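Local coordinates for biphenyl 2,3-Dioxygenase Beta Subunit (PDB 2GBW), which probably serves as the beta component of a hexameric ring-hydroxylating dioxygenase, the type of enzyme that adds dioxygen to aromatic rings, at residues 46-51 against 156-161; 93-98 against 127-132; 99-104 against 122-127; 134-139 against 163-168. All blocks are in the same frame, centred on the assembly; numbering follows the deposited sequence.

Interaction 1 (46-51 against 156-161); sequences YWMPIY and RKLILD
Trp47 presents one face of its indole to Lys157, whose CE makes a CH-pi contact 4.0 Å from the centroid of the Trp47 six-membered ring. Pro49 CG lies over that same face, nearer the rim. Both long side chains leave with CG anti to the backbone N (Trp47 chi1 179°, Lys157 chi1 -171°), which sets the extended lysine alongside the indole. On the opposite face of the sheet the Tyr46 ring meets Leu158 CD1 and Arg156 CD obliquely, CE2 of Tyr46 standing 3.7 Å from CD of Arg156. At the edge of the Tyr51 ring sits a water that donates to Pro49 O and Leu158 O and accepts from Leu160 N. A second water joins Tyr51 OH to Lys157 NZ. Met48 turns SD towards Leu160 CD1 at 3.7 Å. Between the two faces, Trp47 N donates to Arg156 O and Leu158 N to Trp47 O, at 2.9 and 2.8 Å, the parallel pairing in an otherwise largely antiparallel mixed sheet. Strand 150-160 lies between strands 44-49 and 132-147; Leu160 and Met48 both pack on Leu138 of strand 132-147, while Arg156 makes salt bridges with Asp142 of that strand and Glu23 of helix 10-28.

Interaction 2 (93-98 against 127-132); sequences EDPPSK and NRRQTE
Lys98 and Asn127 form an antiparallel hydrogen-bonded pair, the backbone part of this contact: Lys98 N donates to Asn127 O at 2.9 Å, and Asn127 N to Lys98 O at 3.1 Å. The side chain of Arg129 supplies a third bond across. Its NH1 reaches Asp94 O at 2.9 Å and 172°, in the guanidinium plane but well above the plane of the carbonyl. The same guanidinium gives NH2 to Trp91 O and NE to an acidic side chain of another protein's chain, so three directions fix its rotation. Replacing Arg129 with an alanine would probably leave the carbonyls of Asp94 and Trp91 without these donors and remove one salt bridge to the other protein's chain. Charged and polar pairs within each segment stiffen the two sides. OG of Ser97 stands between the backbone N and the carbonyl carbon (chi1 51°), from where it donates to the syn lone pair of Glu93 OE2 at 2.7 Å. Arg128 NH1 makes a salt bridge with Glu132 OE1 at 3.0 Å, and its NH2 donates to Met92 O. Van der Waals contact is slight: Ser97 CB lies against Arg128 CB at 3.8 Å, and Pro95, after its cis peptide, sets CD beside the edge of the Arg129 guanidinium. The loop that follows helix 75-84 is thereby fastened, where strand 98-112 starts, to the end of strand 115-128 and the turn into strand 132-147.

Interaction 3 (99-104 against 122-127); sequences IRYFVS and ILVYRN
Ile99 to Val103 run antiparallel to Ile122 to Arg126, with Arg100-Tyr125 and Phe102-Leu123 as the hydrogen-bonded pairs, each closed by two N-H to O bonds, and Ile99, Tyr101 and Val103 in the non-hydrogen-bonded positions between and beyond them. The bond from Phe102 N to Leu123 O measures 2.8 Å. That from Tyr125 N to Arg100 O, the longest of the four, measures 3.0 Å. Side chains then alternate between two faces. On the face of Ile99, Tyr101 and Val124, the tightest touch is Ile99 CD1 against Val124 CG1 at 3.5 Å, closer than usual for two carbons. The isoleucine gets there because CG1 stands anti to its backbone nitrogen (chi1 -174°), swinging the ethyl arm across Val124 while CG1 also runs beside Arg126 CG. A glycine in place of Ile99 would probably open a gap beside Val124 and let the aliphatic part of Arg126 shift. Val124 CG1 lies over one face of the Tyr101 ring, Val124 CG2 comes 3.8 Å from Tyr101 CD2, and Ile122 CG2 meets the ring at its edge. On the opposite face Phe102 CB lies 4.0 Å from Leu123 CB. The carbonyl oxygen of Leu123 is in plane at the edge of the Phe102 ring. Helix 10-28 packs on Tyr101 and Val103, whereas Phe102, Leu123 and Tyr125 touch neighbouring beta subunits. This long hairpin belongs to the curved sheet of the NTF2-like fold, one face cupped against helices and the other used for assembly.

Interaction 4 (134-139 against 163-168); sequences TVHTLG and RVTQDK
Asp167 reaches across to Thr134 and His136, and its side chain can be followed outward atom by atom. CB rests near the edge of the imidazole, 3.6 Å from His136 NE2. With CG anti to the backbone nitrogen (chi1 -169°), the carboxylate is carried towards strand 132-147, where CG touches Thr134 CG2 at 3.6 Å. The two oxygens then divide. OD1 passes near the methyl of Thr134 and takes a weak bond from Asn169 N. OD2 receives two bonds across the contact, both 2.8 Å long: His136 NE2 donates to its anti lone pair at 170°, with OD2 in the plane of the imidazole, and Thr134 OG1 donates from well above the carboxylate plane. Ring and carboxylate are nearly coplanar, only 23° apart, so the histidine meets the acid edge on. Thr165 CG2 also lies at the edge of that ring, 3.8 Å from His136 CE1, and Phe172 meets the imidazole as well. Over one ring face sits a water that donates to Val135 O and Gln166 O, a second tie between strand and loop. A third donor to OD2 is Arg126 NH1, a salt bridge from the adjoining strand. His136 is a zinc ligand in a crystal structure of this protein, although no zinc is bound to this chain here. Three donors gathered on one oxygen of a buried aspartate would be expected to stabilise its negative charge, and the histidine, giving its NE2 hydrogen to that oxygen, has its ring orientation fixed.

How the interactions relate
The four contacts follow a single curved sheet. Interactions 2 and 3 both use strand 115-128 and share Asn127, their centres about 15 Å apart, interaction 3 nested within the loop that interaction 2 closes. Both lie inside the loop closed by interaction 1, whose centre is about 25 Å from that of interaction 2. Interaction 4 comes after 2 and 3 in the chain and crosses interaction 1, with about 12 Å between centres. In the sheet, strand 132-147 lies between strand 115-128 of the hairpin and strand 150-160. A salt bridge from Glu132 to Lys168 ties interaction 2 to the loop of interaction 4. All four contacts reach other copies of this protein, so the sheet carries much of the contact between beta subunits.

Interaction 1 (46-51 against 156-161)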
# COMPACT_ATOMS: atom_id res chain seq x y z
N TYR B 46 -29.07 15.99 5.98
CA TYR B 46 -27.72 15.52 6.07
C TYR B 46 -27.51 14.69 4.81
O TYR B 46 -28.16 13.66 4.63
CB TYR B 46 -27.61 14.69 7.33
CG TYR B 46 -26.25 14.24 7.70
CD1 TYR B 46 -25.66 13.20 7.00
CD2 TYR B 46 -25.52 14.83 8.75
CE1 TYR B 46 -24.43 12.73 7.34
CE2 TYR B 46 -24.24 14.37 9.08
CZ TYR B 46 -23.72 13.32 8.38
OH TYR B 46 -22.46 12.81 8.66
N TRP B 47 -26.64 15.16 3.92
CA TRP B 47 -26.60 14.73 2.53
C TRP B 47 -25.16 14.51 2.04
O TRP B 47 -24.33 15.38 2.15
CB TRP B 47 -27.32 15.76 1.69
CG TRP B 47 -27.37 15.53 0.25
CD1 TRP B 47 -27.44 14.33 -0.39
CD2 TRP B 47 -27.36 16.53 -0.74
NE1 TRP B 47 -27.47 14.54 -1.75
CE2 TRP B 47 -27.45 15.90 -1.99
CE3 TRP B 47 -27.32 17.94 -0.69
CZ2 TRP B 47 -27.45 16.60 -3.18
CZ3 TRP B 47 -27.32 18.65 -1.89
CH2 TRP B 47 -27.38 17.96 -3.11
N MET B 48 -24.91 13.30 1.54
CA MET B 48 -23.61 12.90 0.94
C MET B 48 -23.87 12.31 -0.47
O MET B 48 -24.09 11.11 -0.62
CB MET B 48 -22.87 11.89 1.81
CG MET B 48 -21.42 11.47 1.29
SD MET B 48 -20.70 10.16 2.30
CE MET B 48 -20.31 11.15 3.80
N PRO B 49 -23.86 13.16 -1.50
CA PRO B 49 -24.21 12.72 -2.87
C PRO B 49 -23.21 11.80 -3.43
O PRO B 49 -22.06 11.82 -3.01
CB PRO B 49 -24.20 14.01 -3.69
CG PRO B 49 -23.92 15.08 -2.78
CD PRO B 49 -23.65 14.61 -1.41
N ILE B 50 -23.65 11.01 -4.41
CA ILE B 50 -22.71 10.21 -5.23
C ILE B 50 -22.40 11.03 -6.49
O ILE B 50 -23.29 11.32 -7.29
CB ILE B 50 -23.30 8.86 -5.61
CG1 ILE B 50 -23.49 8.00 -4.36
CG2 ILE B 50 -22.41 8.18 -6.62
CD1 ILE B 50 -24.62 7.08 -4.50
N TYR B 51 -21.15 11.45 -6.63
CA TYR B 51 -20.69 12.19 -7.80
C TYR B 51 -20.00 11.22 -8.78
O TYR B 51 -19.01 10.57 -8.47
CB TYR B 51 -19.69 13.23 -7.40
CG TYR B 51 -20.31 14.42 -6.72
CD1 TYR B 51 -20.84 15.45 -7.46
CD2 TYR B 51 -20.33 14.49 -5.35
CE1 TYR B 51 -21.39 16.54 -6.82
CE2 TYR B 51 -20.87 15.56 -4.71
CZ TYR B 51 -21.41 16.56 -5.43
OH TYR B 51 -21.95 17.66 -4.76
N ARG B 156 -26.29 19.98 5.95
CA ARG B 156 -24.91 19.48 5.88
C ARG B 156 -24.77 18.72 4.61
O ARG B 156 -25.47 17.72 4.39
CB ARG B 156 -24.56 18.62 7.08
CG ARG B 156 -23.16 17.91 6.99
CD ARG B 156 -22.66 17.60 8.37
NE ARG B 156 -22.22 18.77 9.10
CZ ARG B 156 -21.97 18.79 10.41
NH1 ARG B 156 -22.12 17.67 11.12
NH2 ARG B 156 -21.60 19.93 11.00
N LYS B 157 -23.88 19.20 3.75
CA LYS B 157 -23.54 18.50 2.52
C LYS B 157 -22.10 18.07 2.60
O LYS B 157 -21.24 18.91 2.90
CB LYS B 157 -23.78 19.40 1.30
CG LYS B 157 -23.65 18.67 -0.03
CD LYS B 157 -24.00 19.66 -1.15
CE LYS B 157 -23.86 19.02 -2.52
NZ LYS B 157 -24.19 20.10 -3.50
N LEU B 158 -21.85 16.77 2.32
CA LEU B 158 -20.53 16.14 2.43
C LEU B 158 -20.11 15.66 1.07
O LEU B 158 -20.82 14.85 0.42
CB LEU B 158 -20.55 14.95 3.41
CG LEU B 158 -20.94 15.31 4.87
CD1 LEU B 158 -21.31 14.11 5.75
CD2 LEU B 158 -19.81 16.18 5.51
N ILE B 159 -18.96 16.14 0.62
CA ILE B 159 -18.49 15.91 -0.74
C ILE B 159 -17.24 15.04 -0.67
O ILE B 159 -16.18 15.49 -0.26
CB ILE B 159 -18.18 17.22 -1.43
CG1 ILE B 159 -19.43 18.13 -1.37
CG2 ILE B 159 -17.72 16.89 -2.85
CD1 ILE B 159 -19.10 19.57 -1.42
N LEU B 160 -17.39 13.77 -1.01
CA LEU B 160 -16.31 12.82 -0.91
C LEU B 160 -15.25 13.08 -1.97
O LEU B 160 -15.58 13.26 -3.15
CB LEU B 160 -16.87 11.42 -1.10
CG LEU B 160 -17.67 10.87 0.04
CD1 LEU B 160 -18.31 9.49 -0.40
CD2 LEU B 160 -16.74 10.68 1.21
N ASP B 161 -13.97 12.97 -1.62
CA ASP B 161 -12.98 13.16 -2.66
C ASP B 161 -12.76 11.89 -3.57
O ASP B 161 -12.37 12.07 -4.69
CB ASP B 161 -11.65 13.63 -2.12
CG ASP B 161 -11.73 15.03 -1.56
OD1 ASP B 161 -12.65 15.76 -1.96
OD2 ASP B 161 -10.89 15.38 -0.71
O HOH W 1 -20.25 13.20 -1.61
O HOH W 2 -24.36 18.52 -5.85

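Interaction 2 (93-98 against 127-132)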
# COMPACT_ATOMS: atom_id res chain seq x y z
N GLU B 93 -18.14 -3.64 15.84
CA GLU B 93 -17.82 -2.57 16.76
C GLU B 93 -17.66 -3.03 18.18
O GLU B 93 -17.87 -2.25 19.11
CB GLU B 93 -18.89 -1.50 16.73
CG GLU B 93 -18.85 -0.67 15.53
CD GLU B 93 -17.61 0.19 15.51
OE1 GLU B 93 -17.48 1.13 16.35
OE2 GLU B 93 -16.76 -0.09 14.64
N ASP B 94 -17.28 -4.29 18.35
CA ASP B 94 -16.93 -4.77 19.67
C ASP B 94 -15.43 -5.09 19.68
O ASP B 94 -15.03 -6.15 19.20
CB ASP B 94 -17.80 -5.95 20.06
CG ASP B 94 -17.58 -6.41 21.49
OD1 ASP B 94 -16.93 -5.66 22.24
OD2 ASP B 94 -18.02 -7.54 21.84
N PRO B 95 -14.60 -4.18 20.23
CA PRO B 95 -14.92 -2.88 20.82
C PRO B 95 -15.02 -1.82 19.75
O PRO B 95 -14.71 -2.09 18.62
CB PRO B 95 -13.72 -2.59 21.71
CG PRO B 95 -12.57 -3.29 20.94
CD PRO B 95 -13.17 -4.50 20.34
N PRO B 96 -15.51 -0.63 20.10
CA PRO B 96 -15.65 0.32 19.01
C PRO B 96 -14.31 0.62 18.29
O PRO B 96 -13.23 0.63 18.90
CB PRO B 96 -16.22 1.57 19.69
CG PRO B 96 -16.84 1.07 20.94
CD PRO B 96 -16.01 -0.11 21.37
N SER B 97 -14.39 0.77 16.99
CA SER B 97 -13.24 1.19 16.21
C SER B 97 -12.90 2.64 16.60
O SER B 97 -13.69 3.34 17.26
CB SER B 97 -13.54 1.08 14.74
OG SER B 97 -14.74 1.71 14.43
N LYS B 98 -11.71 3.04 16.23
CA LYS B 98 -11.17 4.34 16.55
C LYS B 98 -11.33 5.28 15.37
O LYS B 98 -11.21 4.85 14.22
CB LYS B 98 -9.70 4.17 16.88
CG LYS B 98 -9.47 3.44 18.19
CD LYS B 98 -8.15 3.86 18.81
CE LYS B 98 -8.03 3.50 20.34
NZ LYS B 98 -6.64 3.80 20.93
N ASN B 127 -8.97 3.54 12.53
CA ASN B 127 -8.19 2.33 12.85
C ASN B 127 -9.09 1.33 13.51
O ASN B 127 -10.00 1.70 14.26
CB ASN B 127 -7.07 2.68 13.84
CG ASN B 127 -5.96 3.46 13.21
OD1 ASN B 127 -6.05 4.69 13.09
ND2 ASN B 127 -4.89 2.76 12.82
N ARG B 128 -8.89 0.06 13.18
CA ARG B 128 -9.59 -1.00 13.89
C ARG B 128 -8.76 -2.26 13.85
O ARG B 128 -7.76 -2.36 13.11
CB ARG B 128 -10.97 -1.27 13.29
CG ARG B 128 -10.93 -1.80 11.86
CD ARG B 128 -12.38 -1.94 11.27
NE ARG B 128 -13.24 -2.77 12.13
CZ ARG B 128 -13.37 -4.07 12.03
NH1 ARG B 128 -12.71 -4.74 11.08
NH2 ARG B 128 -14.15 -4.71 12.89
N ARG B 129 -9.15 -3.13 14.77
CA ARG B 129 -8.51 -4.43 14.97
C ARG B 129 -7.00 -4.22 15.09
O ARG B 129 -6.59 -3.40 15.92
CB ARG B 129 -8.94 -5.36 13.86
CG ARG B 129 -10.48 -5.67 13.84
CD ARG B 129 -10.99 -6.28 15.15
NE ARG B 129 -12.41 -6.71 14.97
CZ ARG B 129 -13.33 -6.73 15.92
NH1 ARG B 129 -13.02 -6.35 17.17
NH2 ARG B 129 -14.58 -7.08 15.63
N GLN B 130 -6.18 -5.00 14.37
CA GLN B 130 -4.76 -4.99 14.67
C GLN B 130 -4.07 -4.00 13.75
O GLN B 130 -3.36 -3.12 14.22
CB GLN B 130 -4.15 -6.40 14.54
CG GLN B 130 -4.78 -7.36 15.54
CD GLN B 130 -4.37 -7.09 16.99
OE1 GLN B 130 -3.15 -7.01 17.30
NE2 GLN B 130 -5.37 -7.00 17.92
N THR B 131 -4.28 -4.17 12.44
CA THR B 131 -3.49 -3.44 11.42
C THR B 131 -4.37 -2.64 10.40
O THR B 131 -3.83 -2.10 9.38
CB THR B 131 -2.60 -4.37 10.61
OG1 THR B 131 -3.42 -5.36 9.96
CG2 THR B 131 -1.48 -5.05 11.52
N GLU B 132 -5.70 -2.53 10.64
CA GLU B 132 -6.59 -1.90 9.69
C GLU B 132 -6.58 -0.40 9.85
O GLU B 132 -6.71 0.08 10.95
CB GLU B 132 -8.00 -2.46 9.85
CG GLU B 132 -8.97 -2.09 8.73
CD GLU B 132 -10.26 -2.97 8.68
OE1 GLU B 132 -10.34 -3.99 9.36
OE2 GLU B 132 -11.21 -2.55 7.96

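Interaction 3 (99-104 against 122-127)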
# COMPACT_ATOMS: atom_id res chain seq x y z
N ILE B 99 -11.61 6.55 15.64
CA ILE B 99 -11.73 7.49 14.54
C ILE B 99 -11.13 8.82 15.02
O ILE B 99 -11.24 9.16 16.22
CB ILE B 99 -13.18 7.62 14.08
CG1 ILE B 99 -13.28 8.50 12.82
CG2 ILE B 99 -14.09 8.11 15.23
CD1 ILE B 99 -14.58 8.31 12.08
N ARG B 100 -10.44 9.50 14.14
CA ARG B 100 -9.87 10.80 14.49
C ARG B 100 -10.02 11.77 13.35
O ARG B 100 -9.71 11.47 12.24
CB ARG B 100 -8.41 10.69 14.91
CG ARG B 100 -7.88 11.87 15.67
CD ARG B 100 -6.58 11.70 16.44
NE ARG B 100 -6.59 10.54 17.35
CZ ARG B 100 -7.08 10.56 18.59
NH1 ARG B 100 -7.55 11.69 19.17
NH2 ARG B 100 -7.07 9.44 19.29
N TYR B 101 -10.45 12.98 13.66
CA TYR B 101 -10.82 13.96 12.63
C TYR B 101 -9.91 15.20 12.67
O TYR B 101 -9.62 15.76 13.73
CB TYR B 101 -12.25 14.50 12.86
CG TYR B 101 -13.40 13.54 12.80
CD1 TYR B 101 -13.69 12.70 13.87
CD2 TYR B 101 -14.29 13.56 11.75
CE1 TYR B 101 -14.76 11.82 13.83
CE2 TYR B 101 -15.37 12.68 11.71
CZ TYR B 101 -15.61 11.83 12.75
OH TYR B 101 -16.71 11.01 12.73
N PHE B 102 -9.48 15.61 11.48
CA PHE B 102 -8.66 16.78 11.28
C PHE B 102 -9.41 17.76 10.40
O PHE B 102 -9.54 17.56 9.20
CB PHE B 102 -7.31 16.37 10.72
CG PHE B 102 -6.52 15.50 11.66
CD1 PHE B 102 -6.76 14.16 11.70
CD2 PHE B 102 -5.50 16.04 12.49
CE1 PHE B 102 -6.07 13.31 12.58
CE2 PHE B 102 -4.80 15.20 13.41
CZ PHE B 102 -5.05 13.82 13.41
N VAL B 103 -9.97 18.79 11.04
CA VAL B 103 -10.82 19.75 10.38
C VAL B 103 -9.99 20.99 10.12
O VAL B 103 -9.36 21.51 11.04
CB VAL B 103 -12.08 20.09 11.22
CG1 VAL B 103 -12.95 21.17 10.55
CG2 VAL B 103 -12.87 18.86 11.51
N SER B 104 -9.97 21.46 8.88
CA SER B 104 -9.18 22.63 8.49
C SER B 104 -9.90 23.52 7.49
O SER B 104 -10.94 23.15 6.92
CB SER B 104 -7.85 22.17 7.85
OG SER B 104 -7.02 23.31 7.70
N ILE B 122 -12.12 18.18 5.62
CA ILE B 122 -12.07 17.19 6.67
C ILE B 122 -11.21 16.04 6.27
O ILE B 122 -11.33 15.55 5.14
CB ILE B 122 -13.46 16.67 7.09
CG1 ILE B 122 -14.43 17.79 7.33
CG2 ILE B 122 -13.36 15.88 8.40
CD1 ILE B 122 -15.83 17.35 7.52
N LEU B 123 -10.31 15.66 7.15
CA LEU B 123 -9.52 14.45 7.00
C LEU B 123 -9.87 13.52 8.16
O LEU B 123 -9.77 13.89 9.33
CB LEU B 123 -8.01 14.80 7.06
CG LEU B 123 -6.96 13.67 7.04
CD1 LEU B 123 -7.04 12.79 5.80
CD2 LEU B 123 -5.55 14.31 7.19
N VAL B 124 -10.23 12.29 7.81
CA VAL B 124 -10.74 11.31 8.79
C VAL B 124 -9.87 10.10 8.73
O VAL B 124 -9.72 9.49 7.66
CB VAL B 124 -12.20 10.83 8.50
CG1 VAL B 124 -12.63 9.82 9.60
CG2 VAL B 124 -13.17 12.03 8.44
N TYR B 125 -9.21 9.81 9.84
CA TYR B 125 -8.38 8.65 10.01
C TYR B 125 -9.09 7.65 10.92
O TYR B 125 -9.43 7.95 12.04
CB TYR B 125 -7.03 9.02 10.67
CG TYR B 125 -5.86 8.94 9.78
CD1 TYR B 125 -5.54 10.01 8.96
CD2 TYR B 125 -5.07 7.82 9.76
CE1 TYR B 125 -4.46 9.93 8.11
CE2 TYR B 125 -3.99 7.76 8.95
CZ TYR B 125 -3.70 8.82 8.11
OH TYR B 125 -2.64 8.74 7.25
N ARG B 126 -9.19 6.42 10.44
CA ARG B 126 -9.86 5.33 11.14
C ARG B 126 -8.93 4.14 11.33
O ARG B 126 -8.20 3.76 10.40
CB ARG B 126 -11.10 4.86 10.38
CG ARG B 126 -12.10 5.96 9.96
CD ARG B 126 -13.24 5.38 9.09
NE ARG B 126 -14.26 4.67 9.85
CZ ARG B 126 -15.25 3.94 9.34
NH1 ARG B 126 -15.28 3.69 8.03
NH2 ARG B 126 -16.16 3.39 10.12
N ASN B 127 -8.97 3.54 12.53
CA ASN B 127 -8.19 2.33 12.85
C ASN B 127 -9.09 1.33 13.51
O ASN B 127 -10.00 1.70 14.26
CB ASN B 127 -7.07 2.68 13.84
CG ASN B 127 -5.96 3.46 13.21
OD1 ASN B 127 -6.05 4.69 13.09
ND2 ASN B 127 -4.89 2.76 12.82

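Interaction 4 (134-139 against 163-168)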
# COMPACT_ATOMS: atom_id res chain seq x y z
N THR B 134 -7.82 3.15 7.52
CA THR B 134 -8.39 3.75 6.34
C THR B 134 -8.44 5.25 6.55
O THR B 134 -8.51 5.77 7.71
CB THR B 134 -9.78 3.22 6.08
OG1 THR B 134 -10.64 3.52 7.17
CG2 THR B 134 -9.77 1.64 5.78
N VAL B 135 -8.39 5.95 5.42
CA VAL B 135 -8.31 7.43 5.44
C VAL B 135 -9.25 8.04 4.44
O VAL B 135 -9.30 7.58 3.30
CB VAL B 135 -6.90 7.88 5.14
CG1 VAL B 135 -6.82 9.48 5.22
CG2 VAL B 135 -5.90 7.20 6.09
N HIS B 136 -9.98 9.08 4.84
CA HIS B 136 -10.95 9.73 3.95
C HIS B 136 -10.73 11.22 3.97
O HIS B 136 -10.39 11.79 5.01
CB HIS B 136 -12.39 9.46 4.39
CG HIS B 136 -12.75 8.01 4.44
ND1 HIS B 136 -13.30 7.32 3.37
CD2 HIS B 136 -12.61 7.12 5.44
CE1 HIS B 136 -13.52 6.07 3.75
NE2 HIS B 136 -13.05 5.91 4.97
N THR B 137 -10.92 11.85 2.83
CA THR B 137 -10.98 13.30 2.77
C THR B 137 -12.25 13.73 2.11
O THR B 137 -12.72 13.09 1.14
CB THR B 137 -9.77 13.95 2.12
OG1 THR B 137 -9.66 13.54 0.76
CG2 THR B 137 -8.52 13.56 2.88
N LEU B 138 -12.80 14.80 2.69
CA LEU B 138 -14.08 15.37 2.28
C LEU B 138 -14.10 16.90 2.39
O LEU B 138 -13.39 17.49 3.23
CB LEU B 138 -15.23 14.88 3.20
CG LEU B 138 -15.55 13.41 3.46
CD1 LEU B 138 -14.77 13.01 4.72
CD2 LEU B 138 -17.08 13.09 3.63
N GLY B 139 -14.93 17.52 1.55
CA GLY B 139 -15.38 18.92 1.74
C GLY B 139 -16.72 18.87 2.46
O GLY B 139 -17.56 17.96 2.29
N ARG B 163 -13.87 8.55 -5.70
CA ARG B 163 -14.99 7.93 -6.40
C ARG B 163 -15.27 6.51 -5.86
O ARG B 163 -16.43 6.15 -5.68
CB ARG B 163 -14.73 7.88 -7.91
CG ARG B 163 -15.79 7.16 -8.72
CD ARG B 163 -17.13 7.88 -8.63
NE ARG B 163 -18.26 7.19 -9.29
CZ ARG B 163 -19.24 6.50 -8.65
NH1 ARG B 163 -19.17 6.22 -7.35
NH2 ARG B 163 -20.26 6.02 -9.35
N VAL B 164 -14.23 5.68 -5.72
CA VAL B 164 -14.33 4.31 -5.17
C VAL B 164 -13.83 4.37 -3.74
O VAL B 164 -12.69 4.73 -3.51
CB VAL B 164 -13.50 3.31 -5.97
CG1 VAL B 164 -13.52 1.92 -5.31
CG2 VAL B 164 -13.96 3.27 -7.46
N THR B 165 -14.71 4.08 -2.80
CA THR B 165 -14.39 4.20 -1.35
C THR B 165 -13.47 3.02 -0.96
O THR B 165 -13.82 1.84 -1.18
CB THR B 165 -15.64 4.12 -0.52
OG1 THR B 165 -16.58 5.07 -1.00
CG2 THR B 165 -15.32 4.31 0.95
N GLN B 166 -12.28 3.32 -0.43
CA GLN B 166 -11.33 2.25 -0.05
C GLN B 166 -11.45 1.99 1.45
O GLN B 166 -10.54 2.32 2.27
CB GLN B 166 -9.88 2.60 -0.49
CG GLN B 166 -9.81 2.92 -1.95
CD GLN B 166 -8.40 2.98 -2.53
OE1 GLN B 166 -8.09 3.85 -3.38
NE2 GLN B 166 -7.56 2.07 -2.07
N ASP B 167 -12.64 1.51 1.84
CA ASP B 167 -12.92 1.15 3.24
C ASP B 167 -14.10 0.20 3.19
O ASP B 167 -14.87 0.23 2.20
CB ASP B 167 -13.27 2.44 4.00
CG ASP B 167 -13.34 2.32 5.53
OD1 ASP B 167 -13.57 1.24 6.10
OD2 ASP B 167 -13.23 3.43 6.21
N LYS B 168 -14.27 -0.61 4.24
CA LYS B 168 -15.46 -1.44 4.38
C LYS B 168 -16.75 -0.66 4.36
O LYS B 168 -17.76 -1.16 3.90
CB LYS B 168 -15.39 -2.21 5.71
CG LYS B 168 -14.40 -3.37 5.71
CD LYS B 168 -14.25 -3.84 7.16
CE LYS B 168 -13.49 -5.19 7.21
NZ LYS B 168 -12.13 -5.11 6.68
O HOH W 3 -10.64 5.18 2.61